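Cephalosporin acylase (Bacillus halodurans, PDB 2NLZ) is of unproven function but probably hydrolyses amide bonds in cephalosporin-like or gamma-glutamyl compounds, as an N-terminal-nucleophile hydrolase of the gamma-glutamyltranspeptidase family. Local coordinates at residues D176-P181 with D233-Y238; S376-F381 with G398-L403; S383-P388 with I392-R397. The protein carries 1 engineered substitution. One frame throughout, in Å; residues are numbered along the deposited sequence.

Contact 1 of 3, residues D176-P181 with D233-Y238; sequences DDVYQP and DKHGGY
His235, in the loop that follows helix 223-234, lays its imidazole against Asp177 and Val178 in the turn that leads into helix 180-186. Val178 supplies the covering group. Its CG1 stands over one face of the ring, 4.0 Å from the centroid and 27° off the normal, which makes this a CH-pi contact. The nearest approach of this methyl is to His235 CG, at 3.6 Å, so it leans toward the inner end of the ring. As side chains, Val178 and His235 slide past each other in opposite directions. Asp177 meets the same ring differently, at its edge and close to its plane, where Asp177 CB is 3.4 Å from His235 NE2. The turn itself is a type I beta turn from Asp177 to Gln180, closed by the bond from Gln180 N to Asp177 O at 3.2 Å; it presents two successive side chains to the one ring, beside the end of helix 223-234. With CG anti to the carbonyl carbon (chi1 -70°), the imidazole of His235 is held back toward its own helix, where ND1 is hydrogen-bonded to Phe231 O, which probably helps hold the NE2 edge toward Asp177. Phe231 also touches Val178 and Pro181. The carboxylate of Asp177 is poorly ordered; its OD1 is modelled 4.6 Å from His235 NE2, and the two make no salt bridge there.

Contact 2 of 3, residues S376-F381 with G398-L403; sequences SNYMGF and GHNFSL
Tyr378 and Met379 meet His399 and Asn400 across two loops of the N-terminal-nucleophile hydrolase fold, one continuing from core strand 370-376 and the other, after strand 392-393, containing a short 3-10 segment. The Tyr378 ring takes partners on three sides. The amide of Asn400 lies over one face, displaced toward the rim, its plane 47° from that of the ring, with Asn400 CG 3.9 Å from Tyr378 CZ. On the opposite face lies Met379 CG, 3.7 Å above the plane of the Tyr378 ring and likewise off-centre. His399 comes in at the edge, in the plane of the phenol ring, bringing its CD2 to 3.8 Å from Tyr378 CE2; the two side chains cross at about a right angle. Met379 then reaches past the tyrosine to the imidazole. Its chain is extended beyond CG, which carries the CE methyl to 3.9 Å from His399 CD2 and leaves SD 4.8 Å from the imidazole centroid, above the face in a distant Met-aromatic contact.

Behind this first shell, His399 CG stands anti to the backbone N (chi1 -178°), extending the imidazole toward Tyr378 and Met379, while ND1 makes a weak hydrogen bond to Leu109 O. A weak bond joins Tyr378 N to Ser376 OG where the strand ends; the same hydroxyl bonds weakly with Thr358 OG1, probably the counterpart of the nucleophilic threonine of gamma-glutamyltranspeptidases. Farther out, Phe381 is edge-to-face with Trp163 and Trp182, while Asn377 ND2 donates to Phe381 O over 2.7 Å from above the carbonyl plane.

Contact 3 of 3, residues S383-P388 with I392-R397; sequences SGVVVP and IAMQNR
Ser383 and Met394 meet at the open end of a small buried beta hairpin, whose weakly bonded strands 386-387 and 392-393 run antiparallel. Hydrogen bonds do most of the joining. Met394 N gives a nearly straight bond to Val385 O, 2.8 Å long and in line with the C=O bond; Val387 N to Ile392 O, at 3.2 Å, is looser. Between them Val386 and Ala393 form a non-hydrogen-bonded pair, and beside this pair Val386 CA makes a CA-H...O contact to Ile392 O.

Apolar contacts are fewer. Val386 CG2 sits 4.1 Å from Ala393 CB on one face, while Met394 CG lies more loosely near Val385 CG1 and Val387 CG2. The methionine bends at chi2 and chi3, turning its sulfur end away from the strand opposite.

Three further hydrogen bonds converge on Met394 O, a buried carbonyl. Ser383 N approaches Met394 O in the carbonyl plane at 2.9 Å, and a water held by Gly384 N also donates to Met394 O. Ser383 OG has chi1 62°, a position from which it serves two bonds: it accepts from Val385 N in an ST turn and donates to Met394 O at 2.8 Å, from well above the carbonyl plane.

Along the chain contact 1 closes first; contact 2 then brackets contact 3, whose hairpin is nested in the loop that contact 2 closes. The centres of contacts 1 and 3 lie about 10 Å apart, those of 2 and 3 about 11 Å, and those of 1 and 2 about 18 Å, without touching. The hairpin is thus the middle member. Toward contact 1 it packs against helices 180-186 and 223-234, with Val386 on Trp182 and Val385 on Phe231. Toward contact 2 it is tied by polar bonds, Asn377 ND2 to Ala393 O and Met379 N to Asn396 OD1. Peripheral helices are thereby connected, step by step, to the loop leaving core strand 370-376.

Contact 1 of 3, residues D176-P181 with D233-Y238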
loop_
_atom_site.group_PDB
_atom_site.type_symbol
_atom_site.label_atom_id
_atom_site.label_comp_id
_atom_site.label_asym_id
_atom_site.label_seq_id
_atom_site.Cartn_x
_atom_site.Cartn_y
_atom_site.Cartn_z
ATOM N N ASP D 176 10.104 -10.230 -46.674
ATOM C CA ASP D 176 10.611 -11.356 -47.437
ATOM C C ASP D 176 9.417 -12.206 -47.830
ATOM O O ASP D 176 8.324 -12.029 -47.295
ATOM C CB ASP D 176 11.583 -12.171 -46.582
ATOM C CG ASP D 176 12.606 -12.928 -47.407
ATOM O OD1 ASP D 176 13.809 -12.737 -47.160
ATOM O OD2 ASP D 176 12.219 -13.716 -48.293
ATOM N N ASP D 177 9.620 -13.123 -48.768
ATOM C CA ASP D 177 8.559 -14.018 -49.198
ATOM C C ASP D 177 8.128 -14.959 -48.078
ATOM O O ASP D 177 6.940 -15.249 -47.936
ATOM C CB ASP D 177 8.991 -14.819 -50.430
ATOM C CG ASP D 177 8.887 -14.020 -51.710
ATOM O OD1 ASP D 177 8.299 -14.535 -52.685
ATOM O OD2 ASP D 177 9.387 -12.876 -51.743
ATOM N N VAL D 178 9.095 -15.411 -47.278
ATOM C CA VAL D 178 8.853 -16.383 -46.207
ATOM C C VAL D 178 7.866 -15.905 -45.156
ATOM O O VAL D 178 7.148 -16.717 -44.562
ATOM C CB VAL D 178 10.149 -16.793 -45.467
ATOM C CG1 VAL D 178 10.395 -18.276 -45.612
ATOM C CG2 VAL D 178 11.338 -15.970 -45.935
ATOM N N TYR D 179 7.833 -14.595 -44.927
ATOM C CA TYR D 179 7.031 -14.039 -43.841
ATOM C C TYR D 179 5.616 -13.653 -44.260
ATOM O O TYR D 179 4.807 -13.249 -43.428
ATOM C CB TYR D 179 7.735 -12.839 -43.207
ATOM C CG TYR D 179 9.103 -13.141 -42.630
ATOM C CD1 TYR D 179 9.249 -13.962 -41.515
ATOM C CD2 TYR D 179 10.257 -12.596 -43.198
ATOM C CE1 TYR D 179 10.516 -14.241 -40.983
ATOM C CE2 TYR D 179 11.524 -12.862 -42.668
ATOM C CZ TYR D 179 11.642 -13.686 -41.566
ATOM O OH TYR D 179 12.877 -13.962 -41.041
ATOM N N GLN D 180 5.318 -13.782 -45.548
ATOM C CA GLN D 180 3.998 -13.431 -46.059
ATOM C C GLN D 180 2.853 -14.267 -45.464
ATOM O O GLN D 180 1.840 -13.691 -45.072
ATOM C CB GLN D 180 3.973 -13.439 -47.596
ATOM C CG GLN D 180 2.732 -12.795 -48.218
ATOM C CD GLN D 180 2.592 -11.326 -47.863
ATOM O OE1 GLN D 180 3.568 -10.576 -47.872
ATOM N NE2 GLN D 180 1.371 -10.906 -47.557
ATOM N N PRO D 181 3.000 -15.615 -45.391
ATOM C CA PRO D 181 1.881 -16.371 -44.836
ATOM C C PRO D 181 1.563 -16.031 -43.381
ATOM O O PRO D 181 0.417 -16.194 -42.962
ATOM C CB PRO D 181 2.348 -17.823 -44.956
ATOM C CG PRO D 181 3.358 -17.808 -46.026
ATOM C CD PRO D 181 4.078 -16.525 -45.813
ATOM N N ASP D 233 11.969 -26.026 -48.581
ATOM C CA ASP D 233 12.832 -26.269 -49.736
ATOM C C ASP D 233 12.767 -25.100 -50.724
ATOM O O ASP D 233 13.757 -24.783 -51.378
ATOM C CB ASP D 233 12.444 -27.584 -50.426
ATOM C CG ASP D 233 13.448 -28.018 -51.470
ATOM O OD1 ASP D 233 14.430 -28.699 -51.111
ATOM O OD2 ASP D 233 13.243 -27.687 -52.653
ATOM N N LYS D 234 11.604 -24.454 -50.801
ATOM C CA LYS D 234 11.386 -23.323 -51.701
ATOM C C LYS D 234 12.070 -22.043 -51.205
ATOM O O LYS D 234 12.319 -21.121 -51.987
ATOM C CB LYS D 234 9.885 -23.085 -51.877
ATOM C CG LYS D 234 9.500 -22.224 -53.075
ATOM C CD LYS D 234 7.983 -22.079 -53.209
ATOM C CE LYS D 234 7.328 -23.395 -53.616
ATOM N NZ LYS D 234 5.852 -23.276 -53.677
ATOM N N HIS D 235 12.377 -21.990 -49.910
ATOM C CA HIS D 235 13.001 -20.803 -49.317
ATOM C C HIS D 235 14.336 -21.076 -48.631
ATOM O O HIS D 235 14.726 -20.348 -47.717
ATOM C CB HIS D 235 12.043 -20.129 -48.341
ATOM C CG HIS D 235 10.874 -19.471 -49.003
ATOM N ND1 HIS D 235 9.668 -20.114 -49.195
ATOM C CD2 HIS D 235 10.726 -18.230 -49.522
ATOM C CE1 HIS D 235 8.829 -19.298 -49.808
ATOM N NE2 HIS D 235 9.447 -18.150 -50.017
ATOM N N GLY D 236 15.025 -22.122 -49.081
ATOM C CA GLY D 236 16.369 -22.446 -48.606
ATOM C C GLY D 236 16.459 -22.857 -47.149
ATOM O O GLY D 236 17.428 -22.529 -46.470
ATOM N N GLY D 237 15.453 -23.574 -46.666
ATOM C CA GLY D 237 15.462 -24.070 -45.293
ATOM C C GLY D 237 16.249 -25.359 -45.163
ATOM O O GLY D 237 16.735 -25.897 -46.157
ATOM N N TYR D 238 16.376 -25.856 -43.937
ATOM C CA TYR D 238 17.124 -27.086 -43.688
ATOM C C TYR D 238 16.191 -28.224 -43.283
ATOM O O TYR D 238 16.578 -29.399 -43.297
ATOM C CB TYR D 238 18.207 -26.857 -42.625
ATOM C CG TYR D 238 19.292 -25.900 -43.066
ATOM C CD1 TYR D 238 20.408 -26.350 -43.765
ATOM C CD2 TYR D 238 19.198 -24.541 -42.788
ATOM C CE1 TYR D 238 21.397 -25.471 -44.176
ATOM C CE2 TYR D 238 20.179 -23.651 -43.194
ATOM C CZ TYR D 238 21.277 -24.120 -43.886
ATOM O OH TYR D 238 22.256 -23.229 -44.290
#

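Contact 2 of 3, residues S376-F381 with G398-L403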
loop_
_atom_site.group_PDB
_atom_site.type_symbol
_atom_site.label_atom_id
_atom_site.label_comp_id
_atom_site.label_asym_id
_atom_site.label_seq_id
_atom_site.Cartn_x
_atom_site.Cartn_y
_atom_site.Cartn_z
ATOM N N SER D 376 5.772 -24.365 -26.450
ATOM C CA SER D 376 6.201 -23.051 -26.925
ATOM C C SER D 376 6.798 -23.049 -28.336
ATOM O O SER D 376 7.350 -24.045 -28.798
ATOM C CB SER D 376 7.203 -22.449 -25.935
ATOM O OG SER D 376 7.833 -21.285 -26.427
ATOM N N ASN D 377 6.673 -21.900 -29.000
ATOM C CA ASN D 377 7.388 -21.601 -30.232
ATOM C C ASN D 377 8.700 -20.871 -29.954
ATOM O O ASN D 377 9.272 -20.241 -30.840
ATOM C CB ASN D 377 6.508 -20.756 -31.144
ATOM C CG ASN D 377 5.811 -21.584 -32.200
ATOM O OD1 ASN D 377 5.849 -22.807 -32.152
ATOM N ND2 ASN D 377 5.179 -20.919 -33.174
ATOM N N TYR D 378 9.169 -20.990 -28.714
ATOM C CA TYR D 378 10.270 -20.198 -28.164
ATOM C C TYR D 378 9.937 -18.706 -28.152
ATOM O O TYR D 378 9.237 -18.242 -27.253
ATOM C CB TYR D 378 11.601 -20.519 -28.844
ATOM C CG TYR D 378 12.800 -19.874 -28.199
ATOM C CD1 TYR D 378 12.926 -19.802 -26.811
ATOM C CD2 TYR D 378 13.823 -19.345 -28.977
ATOM C CE1 TYR D 378 14.040 -19.203 -26.220
ATOM C CE2 TYR D 378 14.939 -18.755 -28.397
ATOM C CZ TYR D 378 15.040 -18.685 -27.022
ATOM O OH TYR D 378 16.145 -18.097 -26.456
ATOM N N MET D 379 10.399 -17.956 -29.142
ATOM C CA MET D 379 10.172 -16.515 -29.134
ATOM C C MET D 379 8.823 -16.090 -29.720
ATOM O O MET D 379 8.701 -15.888 -30.928
ATOM C CB MET D 379 11.316 -15.789 -29.832
ATOM C CG MET D 379 12.590 -15.805 -29.032
ATOM S SD MET D 379 13.956 -14.989 -29.857
ATOM C CE MET D 379 15.127 -14.853 -28.506
ATOM N N GLY D 380 7.824 -15.946 -28.851
ATOM C CA GLY D 380 6.520 -15.436 -29.248
ATOM C C GLY D 380 5.863 -16.293 -30.308
ATOM O O GLY D 380 5.542 -17.453 -30.064
ATOM N N PHE D 381 5.679 -15.717 -31.493
ATOM C CA PHE D 381 5.121 -16.430 -32.637
ATOM C C PHE D 381 6.110 -17.462 -33.185
ATOM O O PHE D 381 5.727 -18.393 -33.891
ATOM C CB PHE D 381 4.725 -15.437 -33.732
ATOM C CG PHE D 381 3.367 -14.823 -33.541
ATOM C CD1 PHE D 381 2.219 -15.476 -33.996
ATOM C CD2 PHE D 381 3.230 -13.590 -32.931
ATOM C CE1 PHE D 381 0.957 -14.914 -33.835
ATOM C CE2 PHE D 381 1.972 -13.021 -32.764
ATOM C CZ PHE D 381 0.830 -13.683 -33.220
ATOM N N GLY D 398 15.824 -23.504 -32.409
ATOM C CA GLY D 398 17.233 -23.647 -32.773
ATOM C C GLY D 398 18.107 -22.441 -32.473
ATOM O O GLY D 398 19.337 -22.540 -32.484
ATOM N N HIS D 399 17.472 -21.303 -32.192
ATOM C CA HIS D 399 18.171 -20.090 -31.774
ATOM C C HIS D 399 18.947 -20.279 -30.456
ATOM O O HIS D 399 19.894 -19.539 -30.182
ATOM C CB HIS D 399 17.178 -18.935 -31.662
ATOM C CG HIS D 399 17.796 -17.628 -31.272
ATOM N ND1 HIS D 399 18.366 -16.774 -32.191
ATOM C CD2 HIS D 399 17.919 -17.024 -30.066
ATOM C CE1 HIS D 399 18.815 -15.700 -31.567
ATOM N NE2 HIS D 399 18.557 -15.828 -30.279
ATOM N N ASN D 400 18.555 -21.284 -29.669
ATOM C CA ASN D 400 19.208 -21.614 -28.396
ATOM C C ASN D 400 20.583 -22.275 -28.541
ATOM O O ASN D 400 21.376 -22.288 -27.594
ATOM C CB ASN D 400 18.301 -22.515 -27.543
ATOM C CG ASN D 400 17.393 -21.732 -26.610
ATOM O OD1 ASN D 400 17.850 -20.877 -25.847
ATOM N ND2 ASN D 400 16.099 -22.034 -26.657
ATOM N N PHE D 401 20.851 -22.832 -29.721
ATOM C CA PHE D 401 22.116 -23.505 -29.997
ATOM C C PHE D 401 23.279 -22.524 -29.977
ATOM O O PHE D 401 23.145 -21.382 -30.416
ATOM C CB PHE D 401 22.079 -24.177 -31.373
ATOM C CG PHE D 401 21.405 -25.531 -31.395
ATOM C CD1 PHE D 401 21.960 -26.617 -30.727
ATOM C CD2 PHE D 401 20.241 -25.729 -32.134
ATOM C CE1 PHE D 401 21.357 -27.862 -30.766
ATOM C CE2 PHE D 401 19.629 -26.973 -32.184
ATOM C CZ PHE D 401 20.188 -28.042 -31.494
ATOM N N SER D 402 24.421 -22.982 -29.479
ATOM C CA SER D 402 25.642 -22.188 -29.491
ATOM C C SER D 402 26.420 -22.469 -30.767
ATOM O O SER D 402 26.392 -23.583 -31.287
ATOM C CB SER D 402 26.506 -22.522 -28.270
ATOM O OG SER D 402 27.626 -21.656 -28.163
ATOM N N LEU D 403 27.107 -21.453 -31.274
ATOM C CA LEU D 403 27.963 -21.630 -32.442
ATOM C C LEU D 403 29.447 -21.651 -32.065
ATOM O O LEU D 403 30.328 -21.605 -32.929
ATOM C CB LEU D 403 27.658 -20.571 -33.495
ATOM C CG LEU D 403 26.272 -20.727 -34.125
ATOM C CD1 LEU D 403 25.971 -19.603 -35.104
ATOM C CD2 LEU D 403 26.140 -22.076 -34.814
#

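Contact 3 of 3, residues S383-P388 with I392-R397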
loop_
_atom_site.group_PDB
_atom_site.type_symbol
_atom_site.label_atom_id
_atom_site.label_comp_id
_atom_site.label_asym_id
_atom_site.label_seq_id
_atom_site.Cartn_x
_atom_site.Cartn_y
_atom_site.Cartn_z
ATOM N N SER D 383 9.542 -18.449 -35.386
ATOM C CA SER D 383 10.452 -18.078 -36.465
ATOM C C SER D 383 9.858 -17.094 -37.462
ATOM O O SER D 383 10.584 -16.472 -38.223
ATOM C CB SER D 383 10.917 -19.337 -37.200
ATOM O OG SER D 383 9.828 -20.026 -37.798
ATOM N N GLY D 384 8.537 -16.975 -37.467
ATOM C CA GLY D 384 7.838 -16.185 -38.472
ATOM C C GLY D 384 7.477 -16.982 -39.712
ATOM O O GLY D 384 6.681 -16.535 -40.552
ATOM N N VAL D 385 8.067 -18.166 -39.827
ATOM C CA VAL D 385 7.723 -19.075 -40.895
ATOM C C VAL D 385 6.385 -19.710 -40.581
ATOM O O VAL D 385 6.238 -20.425 -39.593
ATOM C CB VAL D 385 8.785 -20.159 -41.080
ATOM C CG1 VAL D 385 8.425 -21.070 -42.253
ATOM C CG2 VAL D 385 10.125 -19.516 -41.316
ATOM N N VAL D 386 5.397 -19.405 -41.407
ATOM C CA VAL D 386 4.125 -20.085 -41.331
ATOM C C VAL D 386 3.936 -20.795 -42.657
ATOM O O VAL D 386 3.998 -20.159 -43.707
ATOM C CB VAL D 386 2.969 -19.103 -41.074
ATOM C CG1 VAL D 386 1.637 -19.837 -41.061
ATOM C CG2 VAL D 386 3.172 -18.369 -39.756
ATOM N N VAL D 387 3.755 -22.115 -42.609
ATOM C CA VAL D 387 3.501 -22.905 -43.815
ATOM C C VAL D 387 2.144 -22.453 -44.333
ATOM O O VAL D 387 1.169 -22.488 -43.596
ATOM C CB VAL D 387 3.536 -24.421 -43.519
ATOM C CG1 VAL D 387 3.281 -25.236 -44.781
ATOM C CG2 VAL D 387 4.873 -24.813 -42.903
ATOM N N PRO D 388 2.091 -21.978 -45.588
ATOM C CA PRO D 388 0.944 -21.232 -46.111
ATOM C C PRO D 388 -0.370 -22.007 -46.076
ATOM O O PRO D 388 -0.402 -23.212 -46.365
ATOM C CB PRO D 388 1.353 -20.932 -47.558
ATOM C CG PRO D 388 2.397 -21.946 -47.884
ATOM C CD PRO D 388 3.137 -22.140 -46.610
ATOM N N ILE D 392 0.377 -23.308 -39.478
ATOM C CA ILE D 392 1.444 -23.870 -38.663
ATOM C C ILE D 392 2.523 -22.806 -38.523
ATOM O O ILE D 392 3.324 -22.581 -39.436
ATOM C CB ILE D 392 2.023 -25.178 -39.257
ATOM C CG1 ILE D 392 0.909 -26.210 -39.473
ATOM C CG2 ILE D 392 3.098 -25.753 -38.342
ATOM C CD1 ILE D 392 1.328 -27.418 -40.284
ATOM N N ALA D 393 2.509 -22.115 -37.392
ATOM C CA ALA D 393 3.578 -21.195 -37.086
ATOM C C ALA D 393 4.745 -21.994 -36.520
ATOM O O ALA D 393 4.636 -22.613 -35.457
ATOM C CB ALA D 393 3.112 -20.165 -36.099
ATOM N N MET D 394 5.855 -21.986 -37.246
ATOM C CA MET D 394 7.019 -22.778 -36.872
ATOM C C MET D 394 7.822 -22.107 -35.776
ATOM O O MET D 394 8.044 -20.897 -35.802
ATOM C CB MET D 394 7.899 -23.045 -38.089
ATOM C CG MET D 394 7.164 -23.758 -39.212
ATOM S SD MET D 394 6.717 -25.463 -38.820
ATOM C CE MET D 394 8.269 -26.303 -39.166
ATOM N N GLN D 395 8.250 -22.906 -34.806
ATOM C CA GLN D 395 9.081 -22.436 -33.701
ATOM C C GLN D 395 10.459 -21.938 -34.144
ATOM O O GLN D 395 10.934 -22.274 -35.229
ATOM C CB GLN D 395 9.253 -23.566 -32.684
ATOM C CG GLN D 395 9.971 -24.797 -33.213
ATOM C CD GLN D 395 10.197 -25.825 -32.133
ATOM O OE1 GLN D 395 10.010 -25.529 -30.956
ATOM N NE2 GLN D 395 10.599 -27.037 -32.519
ATOM N N ASN D 396 11.103 -21.135 -33.305
ATOM C CA ASN D 396 12.498 -20.751 -33.549
ATOM C C ASN D 396 13.476 -21.309 -32.512
ATOM O O ASN D 396 14.515 -20.717 -32.253
ATOM C CB ASN D 396 12.666 -19.230 -33.738
ATOM C CG ASN D 396 12.560 -18.446 -32.435
ATOM O OD1 ASN D 396 11.760 -18.759 -31.561
ATOM N ND2 ASN D 396 13.366 -17.412 -32.318
ATOM N N ARG D 397 13.148 -22.480 -31.970
ATOM C CA ARG D 397 13.929 -23.137 -30.902
ATOM C C ARG D 397 15.427 -23.315 -31.154
ATOM O O ARG D 397 16.207 -23.257 -30.217
ATOM C CB ARG D 397 13.298 -24.482 -30.544
ATOM C CG ARG D 397 13.921 -25.180 -29.351
ATOM C CD ARG D 397 13.963 -24.305 -28.111
ATOM N NE ARG D 397 12.640 -23.854 -27.702
ATOM C CZ ARG D 397 12.402 -23.229 -26.556
ATOM N NH1 ARG D 397 13.402 -22.987 -25.707
ATOM N NH2 ARG D 397 11.162 -22.854 -26.256
HETATM O O HOH W 1 6.819 -18.566 -36.237
#